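Local structure of lipoprotein (Clostridium difficile, 4OTE) at residues I171-A176 against K234-P239; Q158-L163 against V177-D182; C85-Y90 against S116-Y121; G17-E22 against D218-D223; L122-L127 against G187-P192. The protein probably binds methionine for uptake, as a lipid-anchored receptor of the NlpA lipoprotein family. All blocks are in the same frame, centred on the assembly; numbering follows the deposited sequence.

Interaction 1: I171-A176 against K234-P239; sequences IDTTYA and KGIVIP. With MSE (selenomethionine), chain C.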
# COMPACT_ATOMS: atom_id res chain seq x y z
N ILE A 171 1.33 6.83 -6.94
CA ILE A 171 2.41 5.99 -6.40
C ILE A 171 2.14 5.58 -4.95
O ILE A 171 1.91 6.43 -4.08
CB ILE A 171 3.78 6.71 -6.47
CG1 ILE A 171 4.04 7.25 -7.88
CG2 ILE A 171 4.90 5.76 -6.07
CD1 ILE A 171 5.34 8.00 -8.03
N ASP A 172 2.18 4.27 -4.70
CA ASP A 172 2.07 3.73 -3.35
C ASP A 172 3.16 4.32 -2.46
O ASP A 172 4.30 4.50 -2.90
CB ASP A 172 2.21 2.20 -3.35
CG ASP A 172 1.03 1.50 -3.98
OD1 ASP A 172 0.27 2.15 -4.73
OD2 ASP A 172 0.86 0.29 -3.74
N THR A 173 2.81 4.61 -1.22
CA THR A 173 3.77 5.16 -0.27
C THR A 173 4.96 4.20 -0.09
O THR A 173 6.10 4.65 0.06
CB THR A 173 3.08 5.53 1.06
OG1 THR A 173 2.35 6.74 0.86
CG2 THR A 173 4.08 5.74 2.20
N THR A 174 4.69 2.89 -0.14
CA THR A 174 5.75 1.87 -0.10
C THR A 174 6.84 2.10 -1.17
O THR A 174 8.01 1.81 -0.94
CB THR A 174 5.16 0.44 -0.21
OG1 THR A 174 4.42 0.13 0.97
CG2 THR A 174 6.24 -0.61 -0.40
N TYR A 175 6.44 2.61 -2.33
CA TYR A 175 7.39 2.93 -3.41
C TYR A 175 7.86 4.38 -3.38
O TYR A 175 9.02 4.67 -3.70
CB TYR A 175 6.78 2.59 -4.77
CG TYR A 175 6.76 1.11 -5.04
CD1 TYR A 175 7.75 0.52 -5.83
CD2 TYR A 175 5.79 0.30 -4.48
CE1 TYR A 175 7.74 -0.84 -6.07
CE2 TYR A 175 5.78 -1.07 -4.71
CZ TYR A 175 6.76 -1.63 -5.51
OH TYR A 175 6.76 -2.99 -5.75
N ALA A 176 6.97 5.29 -3.00
CA ALA A 176 7.27 6.73 -3.03
C ALA A 176 8.40 7.13 -2.09
O ALA A 176 9.33 7.84 -2.49
CB ALA A 176 6.01 7.53 -2.72
N LYS A 234 3.65 11.25 9.60
CA LYS A 234 2.91 12.50 9.71
C LYS A 234 1.93 12.71 8.55
O LYS A 234 2.22 13.47 7.62
CB LYS A 234 3.88 13.68 9.78
N GLY A 235 0.80 12.01 8.60
CA GLY A 235 -0.31 12.27 7.68
C GLY A 235 -0.45 11.32 6.50
O GLY A 235 -1.57 11.13 6.02
N ILE A 236 0.65 10.74 6.03
CA ILE A 236 0.59 9.86 4.84
C ILE A 236 0.36 8.39 5.18
O ILE A 236 -0.08 7.63 4.33
CB ILE A 236 1.83 10.02 3.92
CG1 ILE A 236 3.11 9.50 4.57
CG2 ILE A 236 2.00 11.47 3.50
CD1 ILE A 236 4.26 9.35 3.60
N VAL A 237 0.66 7.99 6.41
CA VAL A 237 0.26 6.68 6.93
C VAL A 237 -0.59 6.93 8.17
O VAL A 237 -0.10 7.52 9.13
CB VAL A 237 1.48 5.80 7.27
CG1 VAL A 237 1.02 4.43 7.76
CG2 VAL A 237 2.39 5.65 6.06
N ILE A 238 -1.85 6.52 8.14
CA ILE A 238 -2.79 6.83 9.23
C ILE A 238 -3.20 5.57 9.98
O ILE A 238 -3.77 4.67 9.38
CB ILE A 238 -4.06 7.54 8.71
CG1 ILE A 238 -3.70 8.80 7.91
CG2 ILE A 238 -4.98 7.89 9.87
CD1 ILE A 238 -3.44 8.56 6.44
N PRO A 239 -2.93 5.52 11.30
CA PRO A 239 -3.34 4.36 12.11
C PRO A 239 -4.85 4.14 12.12
O PRO A 239 -5.61 5.11 12.07
CB PRO A 239 -2.87 4.73 13.52
CG PRO A 239 -1.86 5.81 13.34
CD PRO A 239 -2.27 6.55 12.11
N MSE C . 0.96 0.15 1.05
CA MSE C . 0.13 -0.26 -0.13
C MSE C . -1.14 0.52 -0.11
O MSE C . -1.88 0.49 0.88
OXT MSE C . -1.45 1.18 -1.10
CB MSE C . -0.21 -1.75 -0.14
CG MSE C . -0.92 -2.17 -1.43
SE MSE C . -1.52 -4.04 -1.33
CE MSE C . 0.25 -4.87 -1.48

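Interaction 2: Q158-L163 against V177-D182; sequences QIPSSL and VPAGLD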
# COMPACT_ATOMS: atom_id res chain seq x y z
N GLN A 158 8.22 0.84 -11.92
CA GLN A 158 8.69 1.82 -12.89
C GLN A 158 8.12 3.23 -12.68
O GLN A 158 8.64 4.20 -13.23
CB GLN A 158 8.34 1.35 -14.30
CG GLN A 158 9.00 0.04 -14.69
CD GLN A 158 8.55 -0.46 -16.05
OE1 GLN A 158 7.54 -0.02 -16.60
NE2 GLN A 158 9.30 -1.41 -16.60
N ILE A 159 7.06 3.35 -11.88
CA ILE A 159 6.28 4.59 -11.85
C ILE A 159 7.03 5.79 -11.24
O ILE A 159 6.92 6.89 -11.77
CB ILE A 159 4.90 4.40 -11.16
CG1 ILE A 159 4.11 3.28 -11.84
CG2 ILE A 159 4.10 5.69 -11.24
CD1 ILE A 159 2.81 2.93 -11.17
N PRO A 160 7.79 5.58 -10.15
CA PRO A 160 8.55 6.72 -9.61
C PRO A 160 9.50 7.37 -10.63
O PRO A 160 9.54 8.60 -10.72
CB PRO A 160 9.33 6.09 -8.45
CG PRO A 160 8.47 4.96 -8.01
CD PRO A 160 7.88 4.40 -9.27
N SER A 161 10.22 6.57 -11.40
CA SER A 161 11.16 7.11 -12.40
C SER A 161 10.47 7.70 -13.64
O SER A 161 11.14 8.29 -14.48
CB SER A 161 12.16 6.04 -12.83
OG SER A 161 11.56 5.07 -13.66
N SER A 162 9.15 7.54 -13.75
CA SER A 162 8.39 8.08 -14.88
C SER A 162 7.95 9.54 -14.69
O SER A 162 7.52 10.19 -15.65
CB SER A 162 7.15 7.22 -15.12
OG SER A 162 6.12 7.50 -14.18
N LEU A 163 8.06 10.06 -13.47
CA LEU A 163 7.53 11.39 -13.13
C LEU A 163 8.07 12.54 -13.99
O LEU A 163 7.34 13.47 -14.30
CB LEU A 163 7.74 11.71 -11.65
CG LEU A 163 6.69 11.13 -10.69
CD1 LEU A 163 7.14 11.32 -9.25
CD2 LEU A 163 5.32 11.76 -10.92
N VAL A 177 8.31 6.68 -0.84
CA VAL A 177 9.24 7.14 0.20
C VAL A 177 10.69 6.71 -0.07
O VAL A 177 11.59 7.55 -0.00
CB VAL A 177 8.79 6.72 1.62
CG1 VAL A 177 9.87 7.04 2.65
CG2 VAL A 177 7.49 7.42 1.98
N PRO A 178 10.93 5.42 -0.39
CA PRO A 178 12.31 5.03 -0.72
C PRO A 178 12.84 5.68 -1.99
O PRO A 178 14.05 5.83 -2.14
CB PRO A 178 12.20 3.51 -0.90
CG PRO A 178 10.97 3.11 -0.16
CD PRO A 178 10.03 4.26 -0.34
N ALA A 179 11.95 6.08 -2.89
CA ALA A 179 12.35 6.81 -4.11
C ALA A 179 12.65 8.29 -3.85
O ALA A 179 13.00 9.02 -4.77
CB ALA A 179 11.26 6.68 -5.17
N GLY A 180 12.51 8.73 -2.60
CA GLY A 180 12.81 10.11 -2.22
C GLY A 180 11.73 11.12 -2.56
O GLY A 180 11.99 12.32 -2.57
N LEU A 181 10.51 10.65 -2.83
CA LEU A 181 9.40 11.55 -3.13
C LEU A 181 8.81 12.12 -1.85
O LEU A 181 8.58 11.40 -0.88
CB LEU A 181 8.31 10.83 -3.92
CG LEU A 181 8.69 10.36 -5.32
CD1 LEU A 181 7.56 9.55 -5.93
CD2 LEU A 181 9.03 11.54 -6.22
N ASP A 182 8.58 13.43 -1.85
CA ASP A 182 8.02 14.14 -0.71
C ASP A 182 6.60 14.57 -1.06
O ASP A 182 6.40 15.37 -1.98
CB ASP A 182 8.89 15.36 -0.39
CG ASP A 182 8.40 16.14 0.82
OD1 ASP A 182 7.28 16.69 0.77
OD2 ASP A 182 9.15 16.22 1.82

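Interaction 3: C85-Y90 against S116-Y121; sequences CPAILY and SKNLRY. With MSE (selenomethionine), chain C; ACT (acetate ion), chain S.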
# COMPACT_ATOMS: atom_id res chain seq x y z
N CYS A 85 -2.66 3.63 3.94
CA CYS A 85 -1.65 4.33 3.17
C CYS A 85 -2.34 4.87 1.92
O CYS A 85 -2.23 4.27 0.84
CB CYS A 85 -0.51 3.38 2.78
SG CYS A 85 0.36 2.61 4.17
N PRO A 86 -3.09 5.98 2.06
CA PRO A 86 -3.85 6.50 0.92
C PRO A 86 -2.95 6.73 -0.29
O PRO A 86 -1.84 7.23 -0.14
CB PRO A 86 -4.39 7.84 1.43
CG PRO A 86 -4.37 7.74 2.91
CD PRO A 86 -3.22 6.83 3.25
N ALA A 87 -3.44 6.35 -1.47
CA ALA A 87 -2.74 6.62 -2.71
C ALA A 87 -2.56 8.12 -2.86
O ALA A 87 -3.47 8.89 -2.57
CB ALA A 87 -3.51 6.06 -3.90
N ILE A 88 -1.37 8.53 -3.29
CA ILE A 88 -1.07 9.94 -3.49
C ILE A 88 -0.69 10.16 -4.95
O ILE A 88 0.07 9.38 -5.53
CB ILE A 88 0.07 10.41 -2.56
CG1 ILE A 88 -0.43 10.41 -1.11
CG2 ILE A 88 0.54 11.81 -2.95
CD1 ILE A 88 0.66 10.60 -0.08
N LEU A 89 -1.26 11.21 -5.54
CA LEU A 89 -0.95 11.60 -6.90
C LEU A 89 0.21 12.60 -6.84
O LEU A 89 0.08 13.66 -6.23
CB LEU A 89 -2.18 12.23 -7.57
CG LEU A 89 -2.10 12.59 -9.06
CD1 LEU A 89 -1.82 11.37 -9.92
CD2 LEU A 89 -3.37 13.28 -9.51
N TYR A 90 1.34 12.23 -7.44
CA TYR A 90 2.55 13.04 -7.44
C TYR A 90 2.74 13.71 -8.79
O TYR A 90 2.26 13.22 -9.81
CB TYR A 90 3.78 12.18 -7.13
CG TYR A 90 3.81 11.60 -5.74
CD1 TYR A 90 3.19 10.39 -5.47
CD2 TYR A 90 4.47 12.25 -4.70
CE1 TYR A 90 3.22 9.84 -4.20
CE2 TYR A 90 4.50 11.71 -3.43
CZ TYR A 90 3.88 10.50 -3.18
OH TYR A 90 3.90 9.95 -1.92
N SER A 116 -8.23 0.46 -11.66
CA SER A 116 -9.66 0.74 -11.49
C SER A 116 -9.91 1.74 -10.35
O SER A 116 -10.69 2.69 -10.49
CB SER A 116 -10.40 -0.57 -11.22
OG SER A 116 -11.77 -0.33 -10.93
N LYS A 117 -9.24 1.51 -9.23
CA LYS A 117 -9.40 2.36 -8.05
C LYS A 117 -8.88 3.78 -8.30
O LYS A 117 -9.49 4.76 -7.88
CB LYS A 117 -8.67 1.72 -6.87
CG LYS A 117 -8.90 2.41 -5.54
CD LYS A 117 -8.64 1.47 -4.37
CE LYS A 117 -7.27 0.83 -4.44
NZ LYS A 117 -7.07 -0.13 -3.32
N ASN A 118 -7.75 3.88 -8.99
CA ASN A 118 -7.18 5.17 -9.38
C ASN A 118 -8.09 5.97 -10.31
O ASN A 118 -8.22 7.19 -10.17
CB ASN A 118 -5.80 4.99 -10.02
CG ASN A 118 -4.72 4.68 -9.00
OD1 ASN A 118 -4.90 4.86 -7.80
ND2 ASN A 118 -3.58 4.22 -9.49
N LEU A 119 -8.72 5.28 -11.27
CA LEU A 119 -9.64 5.94 -12.20
C LEU A 119 -10.87 6.47 -11.47
O LEU A 119 -11.36 7.55 -11.80
CB LEU A 119 -10.06 4.99 -13.32
CG LEU A 119 -8.97 4.58 -14.31
CD1 LEU A 119 -9.46 3.47 -15.21
CD2 LEU A 119 -8.49 5.77 -15.13
N ARG A 120 -11.35 5.73 -10.47
CA ARG A 120 -12.48 6.17 -9.67
C ARG A 120 -12.13 7.36 -8.77
O ARG A 120 -13.00 8.20 -8.49
CB ARG A 120 -13.07 5.02 -8.84
CG ARG A 120 -13.73 3.95 -9.70
CD ARG A 120 -15.15 3.65 -9.26
NE ARG A 120 -15.84 2.75 -10.20
CZ ARG A 120 -16.75 3.12 -11.11
NH1 ARG A 120 -17.12 4.40 -11.25
NH2 ARG A 120 -17.30 2.20 -11.89
N TYR A 121 -10.88 7.43 -8.30
CA TYR A 121 -10.43 8.61 -7.57
C TYR A 121 -10.52 9.83 -8.49
O TYR A 121 -11.06 10.87 -8.10
CB TYR A 121 -9.00 8.46 -7.04
CG TYR A 121 -8.79 7.42 -5.96
CD1 TYR A 121 -9.74 7.22 -4.95
CD2 TYR A 121 -7.63 6.66 -5.92
CE1 TYR A 121 -9.53 6.27 -3.95
CE2 TYR A 121 -7.41 5.71 -4.93
CZ TYR A 121 -8.37 5.52 -3.95
OH TYR A 121 -8.15 4.57 -2.96
N MSE C . 0.96 0.15 1.05
CA MSE C . 0.13 -0.26 -0.13
C MSE C . -1.14 0.52 -0.11
O MSE C . -1.88 0.49 0.88
OXT MSE C . -1.45 1.18 -1.10
CB MSE C . -0.21 -1.75 -0.14
CG MSE C . -0.92 -2.17 -1.43
SE MSE C . -1.52 -4.04 -1.33
CE MSE C . 0.25 -4.87 -1.48
C ACT S . -3.94 1.15 -2.13
O ACT S . -3.14 2.08 -2.39
OXT ACT S . -3.73 -0.04 -2.43
CH3 ACT S . -5.21 1.50 -1.43
O HOH W 1 -5.64 4.57 -1.61

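Interaction 4: G17-E22 against D218-D223; sequences GELLEE and DVLTSD. With ZN (zinc ion), chain G; ZN (zinc ion), chain H.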
# COMPACT_ATOMS: atom_id res chain seq x y z
N GLY A 17 8.38 -2.45 7.49
CA GLY A 17 9.72 -2.89 7.85
C GLY A 17 10.33 -2.04 8.95
O GLY A 17 10.78 -2.57 9.97
N GLU A 18 10.32 -0.73 8.76
CA GLU A 18 10.90 0.21 9.71
C GLU A 18 10.09 0.28 11.00
O GLU A 18 10.66 0.47 12.08
CB GLU A 18 11.07 1.59 9.05
CG GLU A 18 11.45 2.75 9.97
CD GLU A 18 12.72 2.54 10.78
OE1 GLU A 18 13.51 1.63 10.47
OE2 GLU A 18 12.93 3.31 11.75
N LEU A 19 8.76 0.11 10.90
CA LEU A 19 7.91 0.02 12.09
C LEU A 19 8.29 -1.20 12.93
O LEU A 19 8.51 -1.09 14.14
CB LEU A 19 6.43 -0.03 11.71
CG LEU A 19 5.42 -0.35 12.81
CD1 LEU A 19 5.53 0.65 13.96
CD2 LEU A 19 4.00 -0.37 12.26
N LEU A 20 8.38 -2.37 12.29
CA LEU A 20 8.80 -3.59 12.97
C LEU A 20 10.18 -3.44 13.63
O LEU A 20 10.37 -3.88 14.76
CB LEU A 20 8.80 -4.78 12.01
CG LEU A 20 7.43 -5.33 11.60
CD1 LEU A 20 7.56 -6.21 10.36
CD2 LEU A 20 6.78 -6.09 12.74
N GLU A 21 11.12 -2.82 12.92
CA GLU A 21 12.48 -2.63 13.44
C GLU A 21 12.46 -1.83 14.74
O GLU A 21 13.15 -2.17 15.69
CB GLU A 21 13.39 -1.92 12.43
CG GLU A 21 13.78 -2.74 11.20
CD GLU A 21 14.79 -3.84 11.48
OE1 GLU A 21 15.22 -3.99 12.64
OE2 GLU A 21 15.16 -4.56 10.53
N GLU A 22 11.66 -0.76 14.76
CA GLU A 22 11.56 0.09 15.95
C GLU A 22 10.75 -0.56 17.08
O GLU A 22 10.80 -0.10 18.20
CB GLU A 22 10.96 1.45 15.59
CG GLU A 22 11.85 2.29 14.68
CD GLU A 22 13.12 2.77 15.36
OE1 GLU A 22 13.18 2.77 16.60
OE2 GLU A 22 14.08 3.17 14.66
N ASP A 218 -0.15 -7.67 19.13
CA ASP A 218 -0.14 -6.87 20.35
C ASP A 218 0.77 -5.65 20.19
O ASP A 218 0.32 -4.52 20.38
CB ASP A 218 0.31 -7.70 21.57
CG ASP A 218 -0.83 -8.47 22.21
OD1 ASP A 218 -1.99 -8.28 21.78
OD2 ASP A 218 -0.56 -9.25 23.15
N VAL A 219 2.03 -5.87 19.81
CA VAL A 219 2.97 -4.76 19.70
C VAL A 219 2.61 -3.83 18.54
O VAL A 219 2.85 -2.63 18.63
CB VAL A 219 4.44 -5.22 19.59
CG1 VAL A 219 4.80 -6.16 20.73
CG2 VAL A 219 4.74 -5.86 18.24
N LEU A 220 2.03 -4.38 17.47
CA LEU A 220 1.70 -3.57 16.29
C LEU A 220 0.47 -2.67 16.48
O LEU A 220 0.27 -1.74 15.71
CB LEU A 220 1.51 -4.45 15.05
CG LEU A 220 2.80 -4.83 14.32
CD1 LEU A 220 2.58 -6.06 13.45
CD2 LEU A 220 3.32 -3.67 13.49
N THR A 221 -0.34 -2.95 17.50
CA THR A 221 -1.46 -2.09 17.87
C THR A 221 -1.19 -1.35 19.19
O THR A 221 -2.11 -0.81 19.79
CB THR A 221 -2.77 -2.91 17.98
OG1 THR A 221 -2.59 -3.98 18.91
CG2 THR A 221 -3.15 -3.49 16.63
N SER A 222 0.06 -1.31 19.62
CA SER A 222 0.44 -0.65 20.87
C SER A 222 0.48 0.87 20.72
O SER A 222 0.53 1.39 19.61
CB SER A 222 1.82 -1.13 21.33
OG SER A 222 2.84 -0.71 20.42
N ASP A 223 0.49 1.57 21.85
CA ASP A 223 0.69 3.02 21.85
C ASP A 223 2.02 3.40 21.21
O ASP A 223 2.12 4.43 20.54
CB ASP A 223 0.62 3.58 23.27
CG ASP A 223 -0.77 3.51 23.88
OD1 ASP A 223 -1.76 3.26 23.17
OD2 ASP A 223 -0.88 3.73 25.10
ZN ZN G . 14.67 2.78 12.74
ZN ZN H . 16.73 -5.77 10.96

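Interaction 5: L122-L127 against G187-P192; sequences LESIGL and GIYTAP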
# COMPACT_ATOMS: atom_id res chain seq x y z
N LEU A 122 -10.00 9.69 -9.71
CA LEU A 122 -10.04 10.78 -10.69
C LEU A 122 -11.47 11.18 -11.06
O LEU A 122 -11.74 12.36 -11.33
CB LEU A 122 -9.25 10.40 -11.95
CG LEU A 122 -7.74 10.23 -11.75
CD1 LEU A 122 -7.09 9.70 -13.02
CD2 LEU A 122 -7.08 11.54 -11.32
N GLU A 123 -12.39 10.21 -11.07
CA GLU A 123 -13.81 10.49 -11.26
C GLU A 123 -14.36 11.33 -10.11
O GLU A 123 -15.07 12.31 -10.34
CB GLU A 123 -14.61 9.19 -11.38
CG GLU A 123 -16.11 9.38 -11.51
CD GLU A 123 -16.85 8.09 -11.79
OE1 GLU A 123 -16.54 7.07 -11.13
OE2 GLU A 123 -17.75 8.09 -12.66
N SER A 124 -14.03 10.95 -8.88
CA SER A 124 -14.57 11.62 -7.70
C SER A 124 -14.14 13.08 -7.58
O SER A 124 -14.79 13.86 -6.88
CB SER A 124 -14.21 10.85 -6.42
OG SER A 124 -12.84 11.03 -6.09
N ILE A 125 -13.04 13.45 -8.25
CA ILE A 125 -12.62 14.86 -8.32
C ILE A 125 -13.04 15.55 -9.63
O ILE A 125 -12.55 16.63 -9.95
CB ILE A 125 -11.09 15.01 -8.10
CG1 ILE A 125 -10.29 14.33 -9.22
CG2 ILE A 125 -10.70 14.45 -6.74
CD1 ILE A 125 -8.79 14.51 -9.09
N GLY A 126 -13.94 14.91 -10.37
CA GLY A 126 -14.56 15.53 -11.55
C GLY A 126 -13.74 15.54 -12.82
O GLY A 126 -14.11 16.20 -13.79
N LEU A 127 -12.63 14.80 -12.85
CA LEU A 127 -11.75 14.77 -14.02
C LEU A 127 -12.27 13.89 -15.16
O LEU A 127 -11.88 14.09 -16.31
CB LEU A 127 -10.33 14.35 -13.63
CG LEU A 127 -9.29 15.47 -13.67
CD1 LEU A 127 -8.52 15.55 -12.36
CD2 LEU A 127 -8.34 15.29 -14.84
N GLY A 187 3.05 16.19 -3.88
CA GLY A 187 1.74 15.55 -3.93
C GLY A 187 0.68 16.58 -4.26
O GLY A 187 0.70 17.68 -3.72
N ILE A 188 -0.23 16.24 -5.17
CA ILE A 188 -1.31 17.14 -5.56
C ILE A 188 -2.70 16.61 -5.18
O ILE A 188 -3.69 17.31 -5.31
CB ILE A 188 -1.26 17.48 -7.07
CG1 ILE A 188 -1.56 16.25 -7.93
CG2 ILE A 188 0.10 18.06 -7.43
CD1 ILE A 188 -1.63 16.57 -9.42
N TYR A 189 -2.77 15.37 -4.73
CA TYR A 189 -4.03 14.76 -4.32
C TYR A 189 -3.74 13.54 -3.48
O TYR A 189 -2.87 12.73 -3.82
CB TYR A 189 -4.87 14.38 -5.54
CG TYR A 189 -6.04 13.47 -5.22
CD1 TYR A 189 -7.23 13.98 -4.73
CD2 TYR A 189 -5.94 12.09 -5.40
CE1 TYR A 189 -8.30 13.15 -4.43
CE2 TYR A 189 -7.00 11.25 -5.10
CZ TYR A 189 -8.18 11.79 -4.62
OH TYR A 189 -9.23 10.95 -4.32
N THR A 190 -4.45 13.42 -2.36
CA THR A 190 -4.39 12.24 -1.51
C THR A 190 -5.77 11.61 -1.49
O THR A 190 -6.78 12.31 -1.39
CB THR A 190 -3.98 12.62 -0.08
OG1 THR A 190 -2.78 13.41 -0.12
CG2 THR A 190 -3.72 11.37 0.76
N ALA A 191 -5.82 10.28 -1.60
CA ALA A 191 -7.09 9.56 -1.65
C ALA A 191 -7.78 9.57 -0.29
O ALA A 191 -7.12 9.73 0.74
CB ALA A 191 -6.87 8.13 -2.11
N PRO A 192 -9.11 9.41 -0.27
CA PRO A 192 -9.81 9.45 1.02
C PRO A 192 -9.39 8.29 1.92
O PRO A 192 -8.95 7.25 1.43
CB PRO A 192 -11.29 9.31 0.64
CG PRO A 192 -11.36 9.49 -0.84
CD PRO A 192 -10.03 9.10 -1.38
O HOH W 2 -11.58 11.84 -3.64

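Interaction 1: I171-A176 against K234-P239
Thr173 meets Ile236 and Val237 through methyl groups alone, so the flat groups here lie beside the contact, not in it. The carboxylate of Asp172 takes a hydrogen bond from Tyr42 at OD2, and the same OD2 lies 3.6 Å from OXT of the bound selenomethionine. That makes two carboxylates close together with no bond between them. The ring of Tyr175 forms a T-shaped stack with that of Tyr42.

In the contact itself, Thr173 CG2 comes 3.9 Å from CD1 of Ile236 and 4.2 Å from CG2 of Val237. Ile236 places CG1 between its own N and carbonyl carbon (chi1 68°) and then runs out extended, which carries CD1 to the threonine methyl. On the next residue, Thr174 OG1 accepts a weak hydrogen bond from the ligand's amino N, and it is also bonded to Val14 O. Asp172 starts the short helix with its backbone, its O taking both Tyr175 N and Ala176 N.

Helix 13-22 packs on Thr173 through Val14 and on Val237 through Pro15, while Ile236 also touches Ile88 and Val237 touches Ile229 of helix 223-233. Ile171 pairs with Ile88 in the five-stranded sheet and Ile238 with Val84 in the seven-stranded one, so the contact lies where the chain leaves one sheet and enters the other, near the ligand, consistent with a two-lobed binding-protein fold.

Interaction 2: Q158-L163 against V177-D182
Leu163 and Leu181 reach for one another tip to tip. CD1 of Leu163 touches both methyls of its partner, at 3.6 Å from Leu181 CD2 and 3.8 Å from Leu181 CD1. Leu181 has CG anti to its carbonyl carbon (chi1 -65°), and with the rest of the chain extended its two methyls go straight to Leu163. The second touch is smaller and nearer the surface: CB of Pro160 sits 3.9 Å from CB of Ala179, one ring carbon against one methyl.

Both backbones are tightly turned. Ser162 returns its hydroxyl to Ile159 O at 2.6 Å, in the carbonyl plane and on a lone pair, and Ser162 N shares that oxygen. Ser161 OG makes a similar bond to Gln158 O, though tilted 30° from the carbonyl plane. Across from them a Schellman motif ends helix 173-176, with Gly180 at positive phi as C-prime; it sends Leu181 N back to Ala176 O and puts Ala179 and Leu181 where they meet the other segment.

Asp182 then caps helix 183-186 through Lys185 N. Beneath the leucine pair lies strand 168-171, with Leu163 on Ala169 and Leu181 on Ile171; Tyr92 touches both leucines, and Ile159 continues the packing to Ala107 of strand 105-109.

Interaction 3: C85-Y90 against S116-Y121
With CG anti to its carbonyl carbon (chi1 -67°), Tyr121 swings its ring off the helix toward Ala87, and CE2 ends 4.0 Å from Ala87 CB. A similar first torsion in Asn118 (chi1 -75°) brings its amide round to the same methyl, where OD1 of Asn118 stays at 4.3 Å from Ala87 CB, a loose touch. The methyl meets the tyrosine ring obliquely. One face of that ring has Lys117 O 3.3 Å above it, offset toward the rim.

A water bridges the backbone N of Ala87 and the tyrosine hydroxyl: Ala87 N donates to it at 2.8 Å, and Tyr121 OH is 2.9 Å from the same water.

This is helix-on-sheet packing in an alpha/beta lobe. Helix 112-124 lies against the five-stranded sheet where residues 85-87 lead into strand 88-90; Asn118 also touches Phe170 of strand 168-171, and Tyr121 touches Tyr189 of strand 187-190.

Toward the ligand pocket, Lys117 NZ makes a long, weak bond to acetate OXT at 3.5 Å, with the acetate CH3 nearer to NZ at 3.1 Å. The acetate, probably from the crystallisation liquor, is also hydrogen-bonded to His61 NE2, and Lys117 has a cation-pi contact with Tyr197. At the other segment's start, Cys85 CB lies 3.7 Å from O of the selenomethionine.

Interaction 4: G17-E22 against D218-D223
Leu220 is the knot of the tight part. Its CD2 packs 3.6 Å from CD2 of Leu19 as the two side chains slant past each other, and Leu19 CG lies just behind. Leu19 leans across to that branch, its CG trans to the backbone N (chi1 171°). The other branch is looser, with Leu220 CD1 4.3 Å from Leu20 CD2. All three leucines are buried, and Leu23 adds to the cluster against Leu220.

The contact is a helix-helix one: helix 13-22 meets the last turn of helix 211-220, just where that helix ends and the chain turns into helix 223-233. Ser222 works both ends of that turn. Its OG donates to Val219 O at 2.6 Å, tilted 23° from the carbonyl plane, and as N-cap it also takes Ala225 N. Leu20 also leans on Leu34 and Val36 of strand 33-39, while Leu19 touches Leu228 and Ile229.

On the outer side of helix 13-22 the packing gives way to acidic groups and metal. Glu18 and Glu22, one turn apart, both grip one zinc ion, through Glu18 OE2 at 2.1 Å and Glu22 OE2 at 2.0 Å; Glu18 OE2 is also bonded to Lys232. Sharing the zinc lets these two oxygens come as near as 3.1 Å. Glu21 OE2 holds a second zinc ion at 2.0 Å. Each ion is also bound by an atom from outside the two segments, and all three glutamates touch a crystal neighbour.

Interaction 5: L122-L127 against G187-P192
Ile125, the first residue to leave helix 112-124, faces Tyr189 of strand 187-190 with their CA atoms 9.5 Å apart. The helix closes in a Schellman motif: Leu127 N returns to Leu122 O at 3.0 Å, Gly126 N to Glu123 O at 2.8 Å, and Gly126 takes the positive phi.

The gap between the backbones is filled mainly by the tyrosine. Tyr189 has its CG anti to the backbone N (chi1 167°), which sends the ring out from the strand toward the helix end. CG2 of Ile125 settles 3.6 Å from Tyr189 CE1 and a little farther from CD1, meeting that side of the ring obliquely. Ile125 reaches it with this short branch; CG1 lies between N and the carbonyl carbon (chi1 64°), leaving CG2 beside the backbone N.

At the phenol end the two polar groups do not bond directly, since Ser124 OG and Tyr189 OH are 4.0 Å apart. A water links them. It lies in the plane of the tyrosine ring, at its edge, 2.6 Å from Tyr189 OH, and donates to Ser124 OG at 2.9 Å. The serine hydroxyl is also hydrogen-bonded to Tyr121 O, back within its own helix, so the water reaches a group that is already tied down.

Tyr189 also rests on Phe170 and Leu89, while Tyr121 lies against Ala191 and Pro192. Strand 187-190 is an edge strand of the five-stranded sheet within this chain, antiparallel to 88-90, and the arrangement is that of a helix terminus packed on the edge of the sheet in an alpha/beta lobe.

Overall arrangement
Interactions 1 and 3 both reach the selenomethionine, and their centres are 12 Å apart; Ile171 N to Ile88 O, at 3.2 Å, ties them together in the five-stranded sheet. Interaction 2 joins interaction 1 through Ile171, whose CG1 packs 3.7 Å from Ile159 CG2 and whose CD1 lies 3.8 Å from Pro160 CA. Interactions 3 and 5 are the closest pair, with centres 7 Å apart: they use successive parts of helix 112-124 and neighbouring strands, linked by Leu89 N to Tyr189 O at 2.8 Å. Interaction 4, whose glutamates hold two zinc ions, stands apart, on the opposite side of the chain's centre from interaction 5, their centres about 30 Å apart.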